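Local coordinates for protein triosephosphate isomerase (Toxoplasma gondii, PDB 5UPR) that probably interconverts D-glyceraldehyde 3-phosphate and dihydroxyacetone phosphate, a step of glycolysis and gluconeogenesis, as a homodimeric TIM-barrel enzyme, at residues A[97-102]-A[133-138]; A[174-179]-A[218-223]; A[47-52]-A[68-73]. All blocks are in the same frame, centred on the assembly; numbering follows the deposited sequence.

Contact 1: residues A[97-102]-A[133-138]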
loop_
_atom_site.group_PDB
_atom_site.type_symbol
_atom_site.label_atom_id
_atom_site.label_comp_id
_atom_site.label_asym_id
_atom_site.label_seq_id
_atom_site.Cartn_x
_atom_site.Cartn_y
_atom_site.Cartn_z
ATOM N N TRP A 97 -2.120 15.032 -0.443
ATOM C CA TRP A 97 -0.823 14.808 0.152
ATOM C C TRP A 97 -0.441 13.343 0.170
ATOM O O TRP A 97 -1.297 12.473 0.280
ATOM C CB TRP A 97 -0.761 15.313 1.611
ATOM C CG TRP A 97 -0.747 16.782 1.725
ATOM C CD1 TRP A 97 -1.828 17.571 1.791
ATOM C CD2 TRP A 97 0.387 17.653 1.826
ATOM N NE1 TRP A 97 -1.469 18.875 1.900
ATOM C CE2 TRP A 97 -0.114 18.974 1.882
ATOM C CE3 TRP A 97 1.768 17.454 1.822
ATOM C CZ2 TRP A 97 0.699 20.092 1.955
ATOM C CZ3 TRP A 97 2.610 18.575 1.880
ATOM C CH2 TRP A 97 2.069 19.861 1.961
ATOM N N VAL A 98 0.866 13.099 0.144
ATOM C CA VAL A 98 1.432 11.798 0.427
ATOM C C VAL A 98 2.657 11.909 1.361
ATOM O O VAL A 98 3.413 12.881 1.259
ATOM C CB VAL A 98 1.873 11.056 -0.840
ATOM C CG1 VAL A 98 0.620 10.682 -1.612
ATOM C CG2 VAL A 98 2.860 11.831 -1.710
ATOM N N VAL A 99 2.836 10.887 2.201
ATOM C CA VAL A 99 4.046 10.699 2.992
ATOM C C VAL A 99 4.971 9.773 2.245
ATOM O O VAL A 99 4.543 8.672 1.820
ATOM C CB VAL A 99 3.708 10.082 4.358
ATOM C CG1 VAL A 99 4.973 9.880 5.200
ATOM C CG2 VAL A 99 2.629 10.949 5.123
ATOM N N LEU A 100 6.236 10.196 2.040
ATOM C CA LEU A 100 7.212 9.354 1.313
ATOM C C LEU A 100 8.507 9.244 2.060
ATOM O O LEU A 100 8.961 10.223 2.713
ATOM C CB LEU A 100 7.448 9.969 -0.067
ATOM C CG LEU A 100 6.297 9.755 -1.067
ATOM C CD1 LEU A 100 6.600 10.377 -2.427
ATOM C CD2 LEU A 100 6.041 8.267 -1.258
ATOM N N GLY A 101 9.134 8.095 1.957
ATOM C CA GLY A 101 10.370 7.820 2.640
ATOM C C GLY A 101 10.428 7.724 4.148
ATOM O O GLY A 101 11.487 7.882 4.735
ATOM N N HIS A 102 9.293 7.402 4.776
ATOM C CA HIS A 102 9.288 7.129 6.185
ATOM C C HIS A 102 10.349 6.092 6.529
ATOM O O HIS A 102 10.494 5.098 5.777
ATOM C CB HIS A 102 7.912 6.675 6.670
ATOM C CG HIS A 102 7.738 6.816 8.150
ATOM N ND1 HIS A 102 8.179 5.882 9.031
ATOM C CD2 HIS A 102 7.259 7.844 8.890
ATOM C CE1 HIS A 102 7.934 6.308 10.257
ATOM N NE2 HIS A 102 7.374 7.497 10.203
ATOM N N SER A 133 1.244 17.140 -3.243
ATOM C CA SER A 133 2.232 17.596 -2.258
ATOM C C SER A 133 2.768 16.419 -1.433
ATOM O O SER A 133 2.086 15.449 -1.214
ATOM C CB SER A 133 1.601 18.653 -1.347
ATOM O OG SER A 133 1.313 19.801 -2.099
ATOM N N VAL A 134 4.011 16.530 -1.000
ATOM C CA VAL A 134 4.780 15.423 -0.427
ATOM C C VAL A 134 5.364 15.820 0.922
ATOM O O VAL A 134 6.019 16.864 1.026
ATOM C CB VAL A 134 5.948 15.090 -1.373
ATOM C CG1 VAL A 134 6.872 14.050 -0.731
ATOM C CG2 VAL A 134 5.392 14.596 -2.723
ATOM N N ILE A 135 5.133 15.003 1.932
ATOM C CA ILE A 135 5.881 15.048 3.176
ATOM C C ILE A 135 7.061 14.078 3.007
ATOM O O ILE A 135 6.870 12.845 3.065
ATOM C CB ILE A 135 4.998 14.673 4.361
ATOM C CG1 ILE A 135 3.813 15.619 4.482
ATOM C CG2 ILE A 135 5.801 14.696 5.651
ATOM C CD1 ILE A 135 2.720 15.105 5.445
ATOM N N LEU A 136 8.241 14.625 2.734
ATOM C CA LEU A 136 9.437 13.832 2.518
ATOM C C LEU A 136 10.194 13.587 3.827
ATOM O O LEU A 136 10.703 14.550 4.412
ATOM C CB LEU A 136 10.363 14.540 1.515
ATOM C CG LEU A 136 11.811 14.034 1.375
ATOM C CD1 LEU A 136 11.779 12.575 0.877
ATOM C CD2 LEU A 136 12.586 14.899 0.414
ATOM N N CYS A 137 10.295 12.323 4.240
ATOM C CA CYS A 137 10.932 11.942 5.497
ATOM C C CYS A 137 12.427 11.633 5.312
ATOM O O CYS A 137 12.816 10.940 4.395
ATOM C CB CYS A 137 10.208 10.727 6.138
ATOM S SG CYS A 137 8.451 10.978 6.453
ATOM N N ILE A 138 13.245 12.165 6.191
ATOM C CA ILE A 138 14.718 11.879 6.232
ATOM C C ILE A 138 15.114 11.742 7.690
ATOM O O ILE A 138 14.374 12.154 8.571
ATOM C CB ILE A 138 15.561 13.041 5.580
ATOM C CG1 ILE A 138 15.362 14.373 6.269
ATOM C CG2 ILE A 138 15.238 13.230 4.128
ATOM C CD1 ILE A 138 16.170 15.513 5.753
#
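Ser133 sets its CB over one face of the Trp97 indole. The CB lies 3.3 Å from the centroid of the six-membered ring, only 8° off the ring normal, a close CH-pi contact. Trp97 reaches it by turning CG anti to its carbonyl carbon (chi1 -72°), which carries the benzo part of the ring across to the neighbouring strand. Ile135 CG1 approaches the same ring obliquely, 3.8 Å from Trp97 CE3. The indole N-H is used outside the pair: Trp97 NE1 bonds Gln66 OE1, which helps fix the rotation of the ring. Phe11 meets the indole edge-to-face.

The backbones run parallel and in register, Trp97 beside Ser133 through Leu100 beside Leu136. Four hydrogen bonds alternate between them, two made by each strand. Leu100 N to Ile135 O is nearly straight at 174°. These are adjacent strands of the TIM barrel, so side chains alternate between its interior and the surrounding helices. Trp97, Val99, Ser133 and Ile135 share the inner face. Val98, Leu100, Val134 and Leu136 share the outer one, where helices 117-129 and 150-164 pack.

On that outer face the two branches of Val134 divide their work. CG1, anti to the backbone N, meets Leu100 CD1 at 4.1 Å. CG2 touches Val98 CG2 at 3.9 Å. Inside, Val99 CG1 lies 3.9 Å from Cys137 SG. That sulfur also approaches the His102 ring obliquely, 4.1 Å from His102 CD2. His102 is the N-cap of helix 103-107, and its ND1 accepts from Glu104 N. The carbonyl oxygens of Gly101 and Cys137 lie 3.4 Å apart, and Arg106 donates to both.

Contact 2: residues A[174-179]-A[218-223]; sequences IVIAYE and TRVIYG
Ile176 is held to the second strand through both backbone groups. Its N donates to Arg219 O, and its O accepts from Ile221 N at 2.7 Å. Tyr178 repeats the pattern with Ile221 O and Gly223 N. The bond from Gly223 N to Tyr178 O is the longest of the four at 3.0 Å, with its donor tilted 33° from the carbonyl plane.

One water adds to the polar contacts at the start of the pair. It donates to Ile174 O and accepts from Arg219 N and Arg219 NE, lying in the guanidinium plane at its edge. Bends at chi2 and chi3 fold the Arg219 chain back to the water. The NH1 end pairs with Asp43 in a salt bridge.

These are the sixth and seventh parallel strands of the TIM barrel. Glu179 ends the first segment, with its side chain about 5 Å from a bound sulfate, probably from the crystallisation liquor, though such ions often mark pockets. Its OE1 lies 3.6 Å from Gly223 CA.

Apolar contacts lie on both faces. Inside, Ile221 CG1 sits between its backbone N and carbonyl carbon (chi1 64°), against Ala177 CB at 3.8 Å. Ile221 CD1 meets Val175 CG1 at 3.8 Å, the side chains crossing nearly at right angles. Outside, Tyr178 CD2 and Tyr222 CD1 approach obliquely at 4.1 Å. Their hydroxyls diverge, Tyr178 OH to Glu140 and Arg145, Tyr222 OH to Gly224 and Ala190.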
loop_
_atom_site.group_PDB
_atom_site.type_symbol
_atom_site.label_atom_id
_atom_site.label_comp_id
_atom_site.label_asym_id
_atom_site.label_seq_id
_atom_site.Cartn_x
_atom_site.Cartn_y
_atom_site.Cartn_z
ATOM N N ILE A 174 6.877 20.406 -1.567
ATOM C CA ILE A 174 7.553 19.551 -0.586
ATOM C C ILE A 174 7.600 20.201 0.804
ATOM O O ILE A 174 7.823 21.381 0.918
ATOM C CB ILE A 174 8.984 19.230 -1.038
ATOM C CG1 ILE A 174 8.927 18.242 -2.236
ATOM C CG2 ILE A 174 9.848 18.656 0.054
ATOM C CD1 ILE A 174 10.253 17.979 -2.849
ATOM N N VAL A 175 7.305 19.385 1.821
ATOM C CA VAL A 175 7.552 19.635 3.243
ATOM C C VAL A 175 8.533 18.561 3.673
ATOM O O VAL A 175 8.355 17.403 3.352
ATOM C CB VAL A 175 6.255 19.512 4.040
ATOM C CG1 VAL A 175 6.525 19.409 5.548
ATOM C CG2 VAL A 175 5.338 20.712 3.738
ATOM N N ILE A 176 9.607 18.917 4.346
ATOM C CA ILE A 176 10.612 17.950 4.785
ATOM C C ILE A 176 10.320 17.589 6.260
ATOM O O ILE A 176 10.155 18.493 7.111
ATOM C CB ILE A 176 12.024 18.548 4.683
ATOM C CG1 ILE A 176 12.349 18.773 3.200
ATOM C CG2 ILE A 176 13.087 17.581 5.326
ATOM C CD1 ILE A 176 13.719 19.330 2.927
ATOM N N ALA A 177 10.217 16.296 6.553
ATOM C CA ALA A 177 10.043 15.830 7.920
ATOM C C ALA A 177 11.356 15.222 8.391
ATOM O O ALA A 177 11.813 14.237 7.834
ATOM C CB ALA A 177 8.935 14.807 8.032
ATOM N N TYR A 178 11.960 15.860 9.384
ATOM C CA TYR A 178 13.210 15.385 9.947
ATOM C C TYR A 178 12.805 14.526 11.118
ATOM O O TYR A 178 12.299 15.071 12.124
ATOM C CB TYR A 178 14.130 16.529 10.384
ATOM C CG TYR A 178 15.279 16.013 11.217
ATOM C CD1 TYR A 178 16.126 15.057 10.718
ATOM C CD2 TYR A 178 15.479 16.451 12.519
ATOM C CE1 TYR A 178 17.122 14.495 11.513
ATOM C CE2 TYR A 178 16.478 15.905 13.320
ATOM C CZ TYR A 178 17.309 14.924 12.807
ATOM O OH TYR A 178 18.302 14.346 13.546
ATOM N N GLU A 179 12.996 13.198 10.997
ATOM C CA GLU A 179 12.714 12.279 12.084
ATOM C C GLU A 179 13.942 11.440 12.366
ATOM O O GLU A 179 14.169 10.500 11.647
ATOM C CB GLU A 179 11.516 11.331 11.839
ATOM C CG GLU A 179 10.257 12.005 11.370
ATOM C CD GLU A 179 9.032 11.018 11.443
ATOM O OE1 GLU A 179 8.229 11.165 12.377
ATOM O OE2 GLU A 179 8.841 10.073 10.595
ATOM N N THR A 218 10.439 26.337 2.251
ATOM C CA THR A 218 10.121 24.953 2.520
ATOM C C THR A 218 9.890 24.754 4.033
ATOM O O THR A 218 10.773 25.058 4.845
ATOM C CB THR A 218 11.228 24.016 1.994
ATOM O OG1 THR A 218 11.462 24.231 0.595
ATOM C CG2 THR A 218 10.902 22.568 2.261
ATOM N N ARG A 219 8.712 24.252 4.427
ATOM C CA ARG A 219 8.547 23.852 5.826
ATOM C C ARG A 219 9.444 22.626 6.171
ATOM O O ARG A 219 9.497 21.640 5.417
ATOM C CB ARG A 219 7.097 23.515 6.153
ATOM C CG ARG A 219 6.231 24.686 6.453
ATOM C CD ARG A 219 5.768 25.485 5.203
ATOM N NE ARG A 219 4.973 24.699 4.272
ATOM C CZ ARG A 219 3.655 24.449 4.393
ATOM N NH1 ARG A 219 2.949 24.900 5.420
ATOM N NH2 ARG A 219 3.045 23.726 3.485
ATOM N N VAL A 220 10.164 22.715 7.263
ATOM C CA VAL A 220 10.937 21.586 7.834
ATOM C C VAL A 220 10.316 21.270 9.192
ATOM O O VAL A 220 10.423 22.087 10.157
ATOM C CB VAL A 220 12.414 21.868 7.966
ATOM C CG1 VAL A 220 13.173 20.600 8.342
ATOM C CG2 VAL A 220 12.969 22.400 6.670
ATOM N N ILE A 221 9.657 20.096 9.277
ATOM C CA ILE A 221 8.936 19.697 10.479
ATOM C C ILE A 221 9.678 18.568 11.237
ATOM O O ILE A 221 10.410 17.768 10.632
ATOM C CB ILE A 221 7.490 19.304 10.193
ATOM C CG1 ILE A 221 7.415 18.055 9.295
ATOM C CG2 ILE A 221 6.760 20.467 9.550
ATOM C CD1 ILE A 221 6.000 17.653 8.906
ATOM N N TYR A 222 9.524 18.532 12.559
ATOM C CA TYR A 222 10.238 17.578 13.401
ATOM C C TYR A 222 9.283 16.415 13.760
ATOM O O TYR A 222 8.097 16.632 14.127
ATOM C CB TYR A 222 10.820 18.266 14.729
ATOM C CG TYR A 222 11.327 17.200 15.659
ATOM C CD1 TYR A 222 12.619 16.657 15.499
ATOM C CD2 TYR A 222 10.503 16.645 16.638
ATOM C CE1 TYR A 222 13.040 15.570 16.304
ATOM C CE2 TYR A 222 10.908 15.572 17.421
ATOM C CZ TYR A 222 12.157 15.035 17.254
ATOM O OH TYR A 222 12.538 13.970 18.039
ATOM N N GLY A 223 9.803 15.177 13.725
ATOM C CA GLY A 223 9.044 14.050 14.285
ATOM C C GLY A 223 9.951 13.122 15.045
ATOM O O GLY A 223 11.185 13.157 14.850
HETATM O O HOH W 1 6.743 23.511 2.285
#

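Contact 3: residues A[47-52]-A[68-73]; sequences APPSLF and AAQDSS
Gln70 stretches its side chain along the turn after Ala47 and donates NE2 to Ala47 O at 2.9 Å. The donor stands above the carbonyl plane, 40° out of it. The same NE2 also donates to Lys17 O, and Gln70 OE1 accepts from Gly83 N of the second subunit. With bonds at both NE2 and OE1, the orientation of the amide is fixed.

The tight part lies where the strands end. Ala47 CA sits 3.3 Å from Ala68 O, and the two methyl carbons, Ala47 CB and Ala68 CB, are 3.9 Å apart. Pro48 CD closes on the same oxygen at 3.5 Å. Ala68 O is buried here with no hydrogen-bonding partner in the model.

Beyond this the chains part and the contact loosens. A water bridges the two segments here, donating to Pro48 O at 2.8 Å and accepting from Gln70 N. Ser50 already faces the dimer interface, where its OG bonds Ser50 OG of the second subunit.

The contact closes the C-terminal ends of neighbouring barrel strands 42-47 and 65-69. Strand 97-100 borders Ala68 and Ala69, and helix 53-59 packs on Pro48 and Ala69.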
loop_
_atom_site.group_PDB
_atom_site.type_symbol
_atom_site.label_atom_id
_atom_site.label_comp_id
_atom_site.label_asym_id
_atom_site.label_seq_id
_atom_site.Cartn_x
_atom_site.Cartn_y
_atom_site.Cartn_z
ATOM N N ALA A 47 -2.866 11.305 7.866
ATOM C CA ALA A 47 -2.596 10.203 7.021
ATOM C C ALA A 47 -3.165 8.860 7.606
ATOM O O ALA A 47 -2.442 8.110 8.292
ATOM C CB ALA A 47 -1.101 10.087 6.773
ATOM N N PRO A 48 -4.436 8.559 7.314
ATOM C CA PRO A 48 -5.033 7.277 7.667
ATOM C C PRO A 48 -4.498 6.151 6.800
ATOM O O PRO A 48 -3.943 6.429 5.713
ATOM C CB PRO A 48 -6.522 7.484 7.294
ATOM C CG PRO A 48 -6.724 8.890 7.003
ATOM C CD PRO A 48 -5.385 9.380 6.535
ATOM N N PRO A 49 -4.674 4.897 7.234
ATOM C CA PRO A 49 -4.386 3.776 6.327
ATOM C C PRO A 49 -5.312 3.920 5.096
ATOM O O PRO A 49 -6.446 4.477 5.214
ATOM C CB PRO A 49 -4.762 2.496 7.161
ATOM C CG PRO A 49 -4.836 2.981 8.578
ATOM C CD PRO A 49 -5.235 4.442 8.502
ATOM N N SER A 50 -4.841 3.445 3.955
ATOM C CA SER A 50 -5.498 3.730 2.687
ATOM C C SER A 50 -6.964 3.268 2.655
ATOM O O SER A 50 -7.798 3.873 1.977
ATOM C CB SER A 50 -4.722 3.187 1.513
ATOM O OG SER A 50 -4.607 1.784 1.554
ATOM N N LEU A 51 -7.276 2.209 3.378
ATOM C CA LEU A 51 -8.638 1.659 3.474
ATOM C C LEU A 51 -9.700 2.652 3.969
ATOM O O LEU A 51 -10.864 2.536 3.576
ATOM C CB LEU A 51 -8.666 0.444 4.410
ATOM C CG LEU A 51 -7.974 -0.832 4.026
ATOM C CD1 LEU A 51 -8.154 -1.897 5.101
ATOM C CD2 LEU A 51 -8.533 -1.426 2.677
ATOM N N PHE A 52 -9.286 3.609 4.813
ATOM C CA PHE A 52 -10.131 4.560 5.516
ATOM C C PHE A 52 -10.090 6.008 4.951
ATOM O O PHE A 52 -10.806 6.883 5.448
ATOM C CB PHE A 52 -9.749 4.581 7.030
ATOM C CG PHE A 52 -9.861 3.235 7.686
ATOM C CD1 PHE A 52 -11.109 2.680 7.897
ATOM C CD2 PHE A 52 -8.733 2.457 7.951
ATOM C CE1 PHE A 52 -11.234 1.397 8.441
ATOM C CE2 PHE A 52 -8.839 1.199 8.473
ATOM C CZ PHE A 52 -10.093 0.633 8.714
ATOM N N ALA A 68 -3.960 12.641 3.611
ATOM C CA ALA A 68 -2.778 12.084 2.951
ATOM C C ALA A 68 -2.807 10.567 2.865
ATOM O O ALA A 68 -3.337 9.924 3.766
ATOM C CB ALA A 68 -1.523 12.466 3.701
ATOM N N ALA A 69 -2.154 9.999 1.853
ATOM C CA ALA A 69 -1.812 8.600 1.918
ATOM C C ALA A 69 -0.454 8.457 2.588
ATOM O O ALA A 69 0.373 9.371 2.532
ATOM C CB ALA A 69 -1.785 7.991 0.481
ATOM N N GLN A 70 -0.187 7.269 3.156
ATOM C CA GLN A 70 1.084 6.952 3.852
ATOM C C GLN A 70 2.234 6.497 2.939
ATOM O O GLN A 70 3.349 6.237 3.467
ATOM C CB GLN A 70 0.813 5.866 4.916
ATOM C CG GLN A 70 -0.055 6.329 6.086
ATOM C CD GLN A 70 -0.360 5.209 7.100
ATOM O OE1 GLN A 70 0.366 4.162 7.143
ATOM N NE2 GLN A 70 -1.397 5.423 7.940
ATOM N N ASP A 71 1.969 6.369 1.619
ATOM C CA ASP A 71 2.971 5.920 0.639
ATOM C C ASP A 71 2.337 6.183 -0.702
ATOM O O ASP A 71 1.125 6.448 -0.794
ATOM C CB ASP A 71 3.245 4.426 0.789
ATOM C CG ASP A 71 4.394 3.887 -0.091
ATOM O OD1 ASP A 71 5.327 4.611 -0.492
ATOM O OD2 ASP A 71 4.307 2.670 -0.421
ATOM N N SER A 72 3.178 6.153 -1.736
ATOM C CA SER A 72 2.742 6.355 -3.123
ATOM C C SER A 72 3.714 5.599 -4.041
ATOM O O SER A 72 4.898 5.566 -3.730
ATOM C CB SER A 72 2.857 7.868 -3.336
ATOM O OG SER A 72 2.266 8.172 -4.493
ATOM N N SER A 73 3.229 4.936 -5.097
ATOM C CA SER A 73 4.055 4.024 -5.866
ATOM C C SER A 73 5.182 4.745 -6.688
ATOM O O SER A 73 5.062 5.927 -7.098
ATOM C CB SER A 73 3.160 3.231 -6.804
ATOM O OG SER A 73 3.891 2.201 -7.442
HETATM O O HOH W 2 -2.414 5.574 3.575
#

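All three contacts are buried; contacts 1 and 2 lie in the barrel wall near the centre of the chain, contact 3 farther out, beside the second subunit. All join the same parallel sheet. Strands 133-138 and 174-178 are neighbours, with Leu136 N and O probably bonded to Val175 O and Ala177 N. Strand 97-100 likewise meets Ala69 of contact 3. Contacts 2 and 3 do not touch; their centres are about 18 Å apart. Regular backbone bonds and apolar packing carry contacts 1 and 2. Contact 3 has no backbone-to-backbone hydrogen bond between its segments; a side-chain amide, a bridging water and a small patch of alanine and proline packing join them. His102 and Glu179 lie close to each other.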